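Local structure of hypothetical protein PA2201 (2FEF) at residues N10-A15 against H56-P61; L18-A23 against A48-S53; P224-Q229 against R275-Y280; E232-S237 against W253-M258. The protein is of unknown function, but its C-terminal part resembles PoNe immunity proteins, so it may neutralise a toxin of the nuclease type. All coordinates share one frame; numbering follows the deposited sequence. Where two conformers were deposited one is given.

Interaction 1. Residues N10-A15 against H56-P61; sequences NRLAEA and HGYRQP. With EDO (1,2-ethanediol), chain D.
Asn10 and Tyr58 form a polar contact that ties the start of helix 12-20 to the short helix 56-59. Tyr58 OH donates to Asn10 OD1 at 2.6 Å. The donor lies in the carbonyl plane, on a lone pair. The other lone pair of Asn10 OD1 accepts from Leu12 N at 2.9 Å, which makes an Asx turn just ahead of the helix. Asn10 CG sits between its backbone N and carbonyl carbon (chi1 87°), and this folds the amide back toward Leu12 N. Tyr58 comes from the opposite direction, and its ring plane is 51° from the amide plane. Leu12 CB lies obliquely beside the ring, 3.6 Å from Tyr58 OH. Water 1, at the edge of the ring and in its plane, donates to Tyr58 OH at 2.6 Å; Ala13 N donates to it weakly. One face of the ring carries an ethanediol, probably picked up from the crystallisation solution. Its O1 accepts from Asn10 ND2 at 2.9 Å. Asp113 and Glu106 of helix 97-127 accept from the backbone N atoms of Asn10 and Arg11. The Tyr58 ring also meets Phe52 and Trp76. Two donors therefore hold Asn10 OD1, and the amide is fixed in its rotation. The Tyr58 hydroxyl is donor to Asn10 and acceptor to water 1, so both hydrogen-bonding roles are used.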
# COMPACT_ATOMS: atom_id res chain seq x y z
N ASN B 10 13.50 13.71 -11.34
CA ASN B 10 12.64 12.57 -11.71
C ASN B 10 11.44 13.03 -12.54
O ASN B 10 10.98 14.16 -12.39
CB ASN B 10 12.15 11.84 -10.47
CG ASN B 10 10.86 12.44 -9.91
OD1 ASN B 10 9.76 12.08 -10.31
ND2 ASN B 10 11.00 13.33 -8.97
N ARG B 11 10.94 12.14 -13.41
CA ARG B 11 9.67 12.35 -14.10
C ARG B 11 8.82 11.10 -13.92
O ARG B 11 8.42 10.41 -14.88
CB ARG B 11 9.91 12.69 -15.58
CG ARG B 11 10.67 14.02 -15.84
CD ARG B 11 9.97 15.28 -15.25
NE ARG B 11 10.73 16.53 -15.51
CZ ARG B 11 11.54 17.13 -14.63
NH1 ARG B 11 11.70 16.64 -13.39
NH2 ARG B 11 12.19 18.24 -15.00
N LEU B 12 8.57 10.77 -12.66
CA LEU B 12 7.96 9.50 -12.31
C LEU B 12 6.53 9.39 -12.83
O LEU B 12 6.12 8.31 -13.29
CB LEU B 12 8.00 9.28 -10.77
CG LEU B 12 7.30 8.02 -10.18
CD1 LEU B 12 7.82 6.67 -10.72
CD2 LEU B 12 7.34 8.09 -8.65
N ALA B 13 5.75 10.46 -12.71
CA ALA B 13 4.33 10.36 -13.10
C ALA B 13 4.19 10.04 -14.59
O ALA B 13 3.31 9.26 -14.97
CB ALA B 13 3.54 11.61 -12.74
N GLU B 14 5.03 10.65 -15.42
CA GLU B 14 5.04 10.34 -16.87
C GLU B 14 5.51 8.92 -17.19
O GLU B 14 5.05 8.33 -18.15
CB GLU B 14 5.86 11.38 -17.68
CG GLU B 14 5.07 12.63 -18.10
N ALA B 15 6.43 8.39 -16.39
CA ALA B 15 7.02 7.07 -16.67
C ALA B 15 6.05 5.95 -16.33
O ALA B 15 6.01 4.92 -17.04
CB ALA B 15 8.35 6.90 -15.89
N HIS B 56 0.87 13.94 -1.30
CA HIS B 56 1.21 15.34 -1.13
C HIS B 56 2.72 15.55 -1.06
O HIS B 56 3.23 16.47 -1.65
CB HIS B 56 0.57 15.90 0.14
CG HIS B 56 0.75 17.38 0.29
ND1 HIS B 56 1.77 17.94 1.01
CD2 HIS B 56 0.08 18.41 -0.27
CE1 HIS B 56 1.71 19.25 0.94
NE2 HIS B 56 0.68 19.57 0.17
N GLY B 57 3.43 14.63 -0.40
CA GLY B 57 4.89 14.80 -0.24
C GLY B 57 5.66 14.66 -1.53
O GLY B 57 6.72 15.23 -1.69
N TYR B 58 5.14 13.90 -2.49
CA TYR B 58 5.72 13.91 -3.84
C TYR B 58 5.32 15.19 -4.63
O TYR B 58 6.15 15.83 -5.26
CB TYR B 58 5.29 12.68 -4.61
CG TYR B 58 5.81 12.66 -6.03
CD1 TYR B 58 7.15 12.36 -6.28
CD2 TYR B 58 4.99 13.00 -7.10
CE1 TYR B 58 7.64 12.34 -7.60
CE2 TYR B 58 5.47 13.00 -8.42
CZ TYR B 58 6.80 12.67 -8.65
OH TYR B 58 7.26 12.69 -9.93
N ARG B 59 4.05 15.53 -4.61
CA ARG B 59 3.55 16.59 -5.48
C ARG B 59 3.90 18.00 -4.98
O ARG B 59 3.93 18.95 -5.77
CB ARG B 59 2.04 16.47 -5.59
CG ARG B 59 1.56 15.28 -6.45
CD ARG B 59 0.14 15.61 -6.91
NE ARG B 59 -0.83 14.74 -6.28
CZ ARG B 59 -2.15 14.89 -6.29
NH1 ARG B 59 -2.75 15.93 -6.85
NH2 ARG B 59 -2.89 13.97 -5.69
N GLN B 60 4.12 18.14 -3.68
CA GLN B 60 4.49 19.40 -3.07
C GLN B 60 5.60 19.15 -2.08
O GLN B 60 5.37 19.25 -0.88
CB GLN B 60 3.30 20.03 -2.34
CG GLN B 60 2.06 20.21 -3.17
CD GLN B 60 2.12 21.43 -4.05
OE1 GLN B 60 2.94 22.34 -3.82
NE2 GLN B 60 1.24 21.49 -5.06
N PRO B 61 6.81 18.80 -2.56
CA PRO B 61 7.85 18.38 -1.64
C PRO B 61 8.48 19.53 -0.87
O PRO B 61 9.28 19.29 0.02
CB PRO B 61 8.89 17.73 -2.56
CG PRO B 61 8.68 18.35 -3.86
CD PRO B 61 7.27 18.80 -3.97
C1 EDO D . 8.10 15.90 -7.82
O1 EDO D . 9.09 15.46 -8.77
C2 EDO D . 6.84 16.40 -8.52
O2 EDO D . 7.21 17.24 -9.63
O HOH W 1 6.28 13.84 -12.06

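Interaction 2. Residues L18-A23 against A48-S53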
# COMPACT_ATOMS: atom_id res chain seq x y z
N LEU B 18 3.86 3.95 -18.87
CA LEU B 18 4.74 3.21 -19.77
C LEU B 18 5.21 1.93 -19.08
O LEU B 18 5.16 0.85 -19.66
CB LEU B 18 5.92 4.08 -20.19
CG LEU B 18 5.57 5.29 -21.08
CD1 LEU B 18 4.83 6.33 -20.26
CD2 LEU B 18 6.81 5.92 -21.68
N TRP B 19 5.66 2.05 -17.84
CA TRP B 19 6.11 0.89 -17.08
C TRP B 19 5.03 -0.15 -16.84
O TRP B 19 5.25 -1.37 -16.96
CB TRP B 19 6.64 1.32 -15.72
CG TRP B 19 7.87 2.17 -15.78
CD1 TRP B 19 8.67 2.39 -16.87
CD2 TRP B 19 8.44 2.89 -14.70
NE1 TRP B 19 9.71 3.23 -16.52
CE2 TRP B 19 9.58 3.56 -15.19
CE3 TRP B 19 8.07 3.07 -13.36
CZ2 TRP B 19 10.38 4.35 -14.39
CZ3 TRP B 19 8.87 3.89 -12.54
CH2 TRP B 19 10.01 4.52 -13.08
N ARG B 20 3.85 0.34 -16.46
CA ARG B 20 2.70 -0.52 -16.18
C ARG B 20 2.48 -1.43 -17.38
O ARG B 20 2.20 -2.64 -17.20
CB ARG B 20 1.49 0.37 -15.85
CG ARG B 20 0.23 -0.34 -15.55
CD ARG B 20 -0.86 0.64 -15.17
NE ARG B 20 -0.63 1.14 -13.83
CZ ARG B 20 -0.32 2.39 -13.53
NH1 ARG B 20 -0.23 3.33 -14.48
NH2 ARG B 20 -0.15 2.72 -12.25
N ASN B 21 2.67 -0.88 -18.59
CA ASN B 21 2.53 -1.63 -19.86
C ASN B 21 3.63 -2.66 -20.20
O ASN B 21 3.48 -3.43 -21.16
CB ASN B 21 2.41 -0.67 -21.05
CG ASN B 21 0.96 -0.34 -21.45
OD1 ASN B 21 0.00 -1.01 -21.06
ND2 ASN B 21 0.81 0.72 -22.24
N LEU B 22 4.73 -2.66 -19.45
CA LEU B 22 5.88 -3.54 -19.75
C LEU B 22 5.62 -4.98 -19.34
O LEU B 22 6.30 -5.89 -19.83
CB LEU B 22 7.17 -3.01 -19.07
CG LEU B 22 7.75 -1.66 -19.52
CD1 LEU B 22 8.97 -1.26 -18.67
CD2 LEU B 22 8.08 -1.62 -20.99
N ALA B 23 4.64 -5.20 -18.46
CA ALA B 23 4.20 -6.57 -18.11
C ALA B 23 3.66 -7.34 -19.34
O ALA B 23 3.57 -8.59 -19.33
CB ALA B 23 3.15 -6.52 -17.01
N ALA B 48 2.58 0.85 -5.61
CA ALA B 48 3.30 1.59 -4.55
C ALA B 48 3.87 2.92 -5.10
O ALA B 48 3.79 3.97 -4.48
CB ALA B 48 4.45 0.71 -3.99
N LEU B 49 4.48 2.86 -6.26
CA LEU B 49 5.05 4.05 -6.89
C LEU B 49 3.95 4.95 -7.39
O LEU B 49 4.09 6.17 -7.35
CB LEU B 49 5.98 3.65 -8.06
CG LEU B 49 7.30 2.99 -7.64
CD1 LEU B 49 7.91 2.22 -8.78
CD2 LEU B 49 8.27 4.04 -7.16
N ASP B 50 2.83 4.38 -7.86
CA ASP B 50 1.72 5.24 -8.29
C ASP B 50 1.14 6.01 -7.08
O ASP B 50 0.86 7.23 -7.15
CB ASP B 50 0.63 4.42 -8.97
CG ASP B 50 -0.33 5.28 -9.76
OD1 ASP B 50 -1.08 6.08 -9.15
OD2 ASP B 50 -0.38 5.13 -10.99
N ARG B 51 0.98 5.30 -5.97
CA ARG B 51 0.49 5.88 -4.70
C ARG B 51 1.39 7.03 -4.26
O ARG B 51 0.95 8.14 -3.90
CB ARG B 51 0.46 4.76 -3.63
CG ARG B 51 0.03 5.18 -2.21
CD ARG B 51 -0.79 4.08 -1.51
NE ARG B 51 -1.59 3.35 -2.50
CZ ARG B 51 -2.81 3.70 -2.92
NH1 ARG B 51 -3.42 4.75 -2.40
NH2 ARG B 51 -3.43 2.98 -3.84
N PHE B 52 2.70 6.75 -4.27
CA PHE B 52 3.71 7.76 -3.96
C PHE B 52 3.59 9.00 -4.88
O PHE B 52 3.61 10.14 -4.41
CB PHE B 52 5.12 7.17 -4.10
CG PHE B 52 6.23 8.21 -3.91
CD1 PHE B 52 6.39 8.85 -2.67
CD2 PHE B 52 7.09 8.52 -4.96
CE1 PHE B 52 7.42 9.80 -2.50
CE2 PHE B 52 8.13 9.43 -4.79
CZ PHE B 52 8.29 10.09 -3.57
N SER B 53 3.42 8.76 -6.16
CA SER B 53 3.27 9.85 -7.16
C SER B 53 2.04 10.73 -6.92
O SER B 53 1.96 11.91 -7.36
CB SER B 53 3.29 9.25 -8.60
OG SER B 53 1.97 8.82 -8.98
O HOH W 2 -0.21 6.11 -13.48
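Arg20 and Asp50 mark the closest backbone approach of 18-23 and 48-53, with their CA atoms 9.8 Å apart. Side chains alone bridge this gap. Arg20 NH2 donates to Asp50 OD2 at 2.7 Å, forming a salt bridge. The two side chains cross at about a right angle, and their flat groups are 57° apart. Asp50 OD2 lies at the edge of the guanidinium. The carboxylate oxygen is met on its anti side, 32° out of the carboxylate plane. Only one nitrogen of Arg20 thus makes the direct bond. Arg20 runs extended through chi1 and chi2 and then bends at chi3 (-75°), which swings the guanidinium to the acid. Water 2 completes a second link: it accepts from Arg20 NH1 at 3.0 Å and donates to Asp50 OD2 at 2.7 Å. Asp50 OD1 is bonded to the hydroxyl of Tyr251 of the second subunit, so this carboxylate serves both the internal contact and the assembly. The nearby positive charge and these donors would probably favour the ionised acid. Next to the salt bridge, Leu49 CD1 touches Trp19 CZ3 at 4.2 Å, meeting the indole obliquely. Trp19 is buried and also packs on Leu86 of helix 66-93 and Ile103 of helix 97-127. The pattern is an apolar pair with a charged pair beside it toward the surface. It is plain helix-to-helix packing, here between helices 12-20 and 35-54 of the all-helical PA2201 N-terminal domain-like region.

Interaction 3. Residues P224-Q229 against R275-Y280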
# COMPACT_ATOMS: atom_id res chain seq x y z
N PRO B 224 35.98 -18.36 -11.36
CA PRO B 224 35.82 -18.96 -10.02
C PRO B 224 34.91 -18.15 -9.09
O PRO B 224 34.13 -18.75 -8.34
CB PRO B 224 37.27 -19.00 -9.49
CG PRO B 224 38.10 -19.18 -10.74
CD PRO B 224 37.42 -18.19 -11.68
N TYR B 225 34.98 -16.83 -9.16
CA TYR B 225 34.08 -15.94 -8.42
C TYR B 225 32.60 -16.19 -8.75
O TYR B 225 31.78 -16.32 -7.83
CB TYR B 225 34.46 -14.46 -8.64
CG TYR B 225 33.57 -13.47 -7.90
CD1 TYR B 225 33.79 -13.18 -6.56
CD2 TYR B 225 32.49 -12.82 -8.56
CE1 TYR B 225 32.97 -12.25 -5.89
CE2 TYR B 225 31.68 -11.89 -7.90
CZ TYR B 225 31.93 -11.61 -6.56
OH TYR B 225 31.11 -10.70 -5.89
N LEU B 226 32.26 -16.25 -10.04
CA LEU B 226 30.89 -16.55 -10.44
C LEU B 226 30.43 -17.94 -9.97
O LEU B 226 29.27 -18.11 -9.59
CB LEU B 226 30.71 -16.48 -11.97
CG LEU B 226 30.54 -15.11 -12.61
CD1 LEU B 226 30.39 -15.23 -14.11
CD2 LEU B 226 29.30 -14.41 -11.99
N GLN B 227 31.30 -18.94 -10.06
CA GLN B 227 30.94 -20.30 -9.64
C GLN B 227 30.70 -20.38 -8.15
O GLN B 227 29.69 -20.95 -7.72
CB GLN B 227 32.02 -21.32 -10.05
CG GLN B 227 31.74 -22.81 -9.60
CD GLN B 227 30.45 -23.38 -10.18
OE1 GLN B 227 29.92 -22.87 -11.17
NE2 GLN B 227 29.93 -24.44 -9.56
N SER B 228 31.62 -19.82 -7.36
CA SER B 228 31.57 -19.98 -5.92
C SER B 228 30.62 -18.99 -5.24
O SER B 228 29.89 -19.38 -4.33
CB SER B 228 32.97 -19.89 -5.32
OG SER B 228 33.40 -18.54 -5.18
N GLN B 229 30.59 -17.73 -5.70
CA GLN B 229 29.78 -16.75 -4.98
C GLN B 229 28.35 -16.61 -5.49
O GLN B 229 27.51 -15.99 -4.83
CB GLN B 229 30.51 -15.38 -4.89
CG GLN B 229 31.90 -15.41 -4.20
CD GLN B 229 31.86 -16.10 -2.86
OE1 GLN B 229 31.04 -15.77 -1.99
NE2 GLN B 229 32.73 -17.10 -2.69
N ARG B 275 29.82 -16.33 -19.84
CA ARG B 275 28.44 -16.45 -20.34
C ARG B 275 27.80 -17.80 -20.02
O ARG B 275 26.57 -17.94 -20.10
CB ARG B 275 28.41 -16.18 -21.86
CG ARG B 275 28.80 -14.76 -22.10
CD ARG B 275 28.24 -14.20 -23.35
NE ARG B 275 28.62 -12.80 -23.42
CZ ARG B 275 27.93 -11.85 -24.03
NH1 ARG B 275 26.79 -12.14 -24.64
NH2 ARG B 275 28.39 -10.59 -23.99
N ALA B 276 28.61 -18.78 -19.68
CA ALA B 276 28.10 -20.07 -19.19
C ALA B 276 27.31 -19.89 -17.90
O ALA B 276 26.46 -20.73 -17.58
CB ALA B 276 29.25 -21.04 -18.97
N SER B 277 27.59 -18.80 -17.17
CA SER B 277 26.97 -18.59 -15.83
C SER B 277 25.54 -18.07 -15.96
O SER B 277 25.32 -17.07 -16.64
CB SER B 277 27.77 -17.62 -14.97
OG SER B 277 26.97 -17.33 -13.81
N PRO B 278 24.58 -18.75 -15.33
CA PRO B 278 23.18 -18.30 -15.31
C PRO B 278 22.97 -16.99 -14.56
O PRO B 278 21.87 -16.42 -14.59
CB PRO B 278 22.44 -19.45 -14.61
CG PRO B 278 23.49 -20.24 -13.92
CD PRO B 278 24.77 -20.04 -14.64
N HIS B 279 24.05 -16.50 -13.94
CA HIS B 279 24.02 -15.25 -13.16
C HIS B 279 24.65 -14.06 -13.90
O HIS B 279 24.61 -12.94 -13.41
CB HIS B 279 24.70 -15.47 -11.80
CG HIS B 279 24.12 -16.62 -11.02
ND1 HIS B 279 23.04 -16.49 -10.16
CD2 HIS B 279 24.43 -17.94 -11.02
CE1 HIS B 279 22.74 -17.67 -9.65
NE2 HIS B 279 23.58 -18.56 -10.15
N TYR B 280 25.23 -14.31 -15.07
CA TYR B 280 25.93 -13.28 -15.83
C TYR B 280 24.96 -12.62 -16.82
O TYR B 280 24.19 -13.30 -17.52
CB TYR B 280 27.11 -13.93 -16.62
CG TYR B 280 28.03 -12.95 -17.32
CD1 TYR B 280 28.95 -12.20 -16.59
CD2 TYR B 280 27.98 -12.78 -18.71
CE1 TYR B 280 29.79 -11.29 -17.22
CE2 TYR B 280 28.82 -11.88 -19.36
CZ TYR B 280 29.74 -11.14 -18.60
OH TYR B 280 30.57 -10.24 -19.24
O HOH W 3 27.70 -18.95 -12.04
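Leu226 presses one methyl against Ser277, the first residue of a type I beta turn that runs to Tyr280. Leu226 CD1 lies 3.6 Å from Ser277 CB, and the same methyl reaches Tyr280 CD1 at 4.2 Å, approaching that ring obliquely. A single leucine branch thus touches both ends of the turn. Leu226 CG is anti to the carbonyl carbon (chi1 -80°), and this directs the side chain from helix 223-234 to the loop. The helix has a wider pi-type turn at 227-229, just after the leucine. The contact is buried, and apolar packing carries most of it. Its polar part runs through water 3, which donates to Leu226 O at 3.0 Å and lies 2.5 Å from Ser277 OG, a short distance.

The loop is held in shape from within. Ser277 OG accepts from His279 N at 3.0 Å, an ST turn laid over the beta turn. Ser277 OG stands anti to the residue's own backbone N (chi1 171°), and it lies at the edge of the His279 ring, in its plane. Further out, Tyr280 OH is bonded to Asp271, which also pairs with Arg275. Val260 of helix 258-267 packs on both Leu226 and Tyr280. Ala257 adds to the cover over Leu226. The loop between helices 272-275 and 282-292 is in this way seated on helix 223-234, within the range of the PoNi C-terminal family. The beta turn itself closes through Tyr280 N, which donates to Ser277 O at 3.2 Å.

Interaction 4. Residues E232-S237 against W253-M258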
# COMPACT_ATOMS: atom_id res chain seq x y z
N GLU B 232 27.20 -21.66 -6.58
CA GLU B 232 27.25 -22.52 -5.38
C GLU B 232 26.48 -21.95 -4.19
O GLU B 232 25.98 -22.70 -3.33
CB GLU B 232 28.70 -22.82 -5.01
CG GLU B 232 29.33 -23.80 -6.01
CD GLU B 232 30.84 -23.99 -5.85
OE1 GLU B 232 31.47 -23.42 -4.93
OE2 GLU B 232 31.41 -24.76 -6.66
N PHE B 233 26.38 -20.63 -4.14
CA PHE B 233 25.61 -19.98 -3.09
C PHE B 233 24.11 -20.26 -3.30
O PHE B 233 23.42 -20.69 -2.38
CB PHE B 233 25.85 -18.46 -3.10
CG PHE B 233 25.00 -17.73 -2.10
CD1 PHE B 233 25.21 -17.92 -0.74
CD2 PHE B 233 23.96 -16.91 -2.50
CE1 PHE B 233 24.41 -17.27 0.21
CE2 PHE B 233 23.14 -16.26 -1.57
CZ PHE B 233 23.38 -16.43 -0.21
N PHE B 234 23.62 -20.03 -4.52
CA PHE B 234 22.18 -20.14 -4.76
C PHE B 234 21.74 -21.61 -4.88
O PHE B 234 20.55 -21.91 -4.90
CB PHE B 234 21.74 -19.26 -5.94
CG PHE B 234 21.72 -17.78 -5.62
CD1 PHE B 234 20.80 -17.26 -4.71
CD2 PHE B 234 22.64 -16.90 -6.23
CE1 PHE B 234 20.80 -15.87 -4.39
CE2 PHE B 234 22.67 -15.56 -5.94
CZ PHE B 234 21.73 -15.01 -5.01
N GLN B 235 22.71 -22.51 -4.97
CA GLN B 235 22.43 -23.94 -4.91
C GLN B 235 22.14 -24.44 -3.48
O GLN B 235 21.56 -25.51 -3.30
CB GLN B 235 23.59 -24.72 -5.53
CG GLN B 235 23.38 -24.94 -7.02
CD GLN B 235 24.56 -25.56 -7.73
OE1 GLN B 235 25.71 -25.57 -7.23
NE2 GLN B 235 24.29 -26.10 -8.91
N LEU B 236 22.57 -23.67 -2.48
CA LEU B 236 22.30 -24.04 -1.08
C LEU B 236 20.80 -23.84 -0.85
O LEU B 236 20.19 -23.00 -1.50
CB LEU B 236 23.06 -23.12 -0.10
CG LEU B 236 24.60 -23.05 -0.16
CD1 LEU B 236 25.16 -21.95 0.79
CD2 LEU B 236 25.26 -24.43 0.05
N SER B 237 20.21 -24.57 0.09
CA SER B 237 18.85 -24.22 0.57
C SER B 237 18.75 -22.76 1.02
O SER B 237 19.74 -22.16 1.46
CB SER B 237 18.43 -25.17 1.72
OG SER B 237 18.96 -24.71 2.95
N TRP B 253 19.54 -6.44 -6.03
CA TRP B 253 20.70 -7.18 -6.61
C TRP B 253 20.29 -8.60 -6.99
O TRP B 253 20.46 -9.05 -8.15
CB TRP B 253 21.82 -7.09 -5.55
CG TRP B 253 23.07 -7.91 -5.74
CD1 TRP B 253 23.62 -8.35 -6.90
CD2 TRP B 253 23.90 -8.36 -4.69
NE1 TRP B 253 24.78 -9.06 -6.64
CE2 TRP B 253 24.98 -9.08 -5.29
CE3 TRP B 253 23.86 -8.25 -3.29
CZ2 TRP B 253 25.99 -9.67 -4.53
CZ3 TRP B 253 24.87 -8.85 -2.55
CH2 TRP B 253 25.92 -9.52 -3.17
N GLY B 254 19.71 -9.30 -6.01
CA GLY B 254 19.10 -10.62 -6.22
C GLY B 254 20.06 -11.66 -6.79
O GLY B 254 21.16 -11.89 -6.27
N TRP B 255 19.62 -12.27 -7.88
CA TRP B 255 20.30 -13.38 -8.56
C TRP B 255 21.56 -12.96 -9.32
O TRP B 255 22.42 -13.78 -9.63
CB TRP B 255 19.28 -13.94 -9.55
CG TRP B 255 19.64 -15.12 -10.39
CD1 TRP B 255 20.06 -15.12 -11.68
CD2 TRP B 255 19.53 -16.48 -9.99
NE1 TRP B 255 20.21 -16.40 -12.13
CE2 TRP B 255 19.89 -17.27 -11.11
CE3 TRP B 255 19.14 -17.11 -8.81
CZ2 TRP B 255 19.90 -18.66 -11.06
CZ3 TRP B 255 19.14 -18.50 -8.77
CH2 TRP B 255 19.52 -19.26 -9.88
N TRP B 256 21.67 -11.67 -9.64
CA TRP B 256 22.54 -11.24 -10.73
C TRP B 256 23.94 -10.81 -10.33
O TRP B 256 24.11 -9.97 -9.47
CB TRP B 256 21.85 -10.10 -11.52
CG TRP B 256 20.54 -10.60 -12.03
CD1 TRP B 256 19.29 -10.25 -11.59
CD2 TRP B 256 20.36 -11.60 -13.02
NE1 TRP B 256 18.35 -10.99 -12.25
CE2 TRP B 256 18.97 -11.81 -13.15
CE3 TRP B 256 21.25 -12.35 -13.81
CZ2 TRP B 256 18.44 -12.74 -14.04
CZ3 TRP B 256 20.72 -13.27 -14.70
CH2 TRP B 256 19.33 -13.46 -14.81
N ALA B 257 24.93 -11.39 -11.00
CA ALA B 257 26.30 -10.92 -10.87
C ALA B 257 26.48 -9.64 -11.66
O ALA B 257 27.17 -9.61 -12.68
CB ALA B 257 27.30 -12.00 -11.39
N MSE B 258 25.89 -8.56 -11.16
CA MSE B 258 25.90 -7.23 -11.81
C MSE B 258 27.28 -6.66 -11.84
O MSE B 258 27.64 -5.96 -12.78
CB MSE B 258 25.08 -6.28 -10.92
CG MSE B 258 23.68 -6.61 -10.98
SE MSE B 258 22.73 -5.28 -9.89
CE MSE B 258 21.02 -6.05 -10.32
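The backbone O of Trp255 accepts from His279 ND1. The indole is held separately, through Trp255 NE1 to Pro278 O, and it lies against Phe234. The two rings are neither stacked nor edge-to-face. The Phe234 ring and the six-membered ring of Trp255 have centroids 5.3 Å apart and planes at 32°. The touch is made by the outer rim of the indole, with Trp255 CZ3 at 3.9 Å from Phe234 CB. Trp255 CE3 lies over one Phe234 face, toward the rim. Phe233 CD2 sits over the centre of the opposite face, 3.6 Å above the plane, so Phe234 is sandwiched. The far end of the ring meets the backbone: Phe234 CZ is 3.4 Å from Gly254 O. Gly254 has a positive phi (57°), as the second residue of a type II' beta turn needs. That turn closes with Trp256 N donating to Trp253 O at 3.2 Å. Trp255 has CG anti to its backbone N (chi1 -178°), and this carries the indole out to Phe234.

Phe234 belongs to helix 223-234, which is followed by helix 238-243. The tryptophan-rich turn leads into helix 258-267. The contact lies at the surface, while the flanking Trp253 and Trp256 turn to helices 146-158 and 66-93, and no strand is involved.

Overall arrangement
The four contacts form two pairs. Interactions 1 and 2 share helix 12-20, with centres about 12 Å apart. They join directly where Leu12 CD1 packs on Trp19 CZ3 at 3.5 Å. Interaction 2 is nested inside the chain loop closed by interaction 1, and both touch the second subunit. Interactions 3 and 4 share helix 223-234, with centres about 9 Å apart. There Glu232 N probably donates a backbone hydrogen bond to Gln227 O at 2.8 Å. Interaction 4 is nested inside interaction 3. The pairs belong to different sequence families. The centres of interactions 1 and 3 are about 39 Å apart, on opposite sides of the chain's centre. No active site is known; the ethanediol belongs to interaction 1.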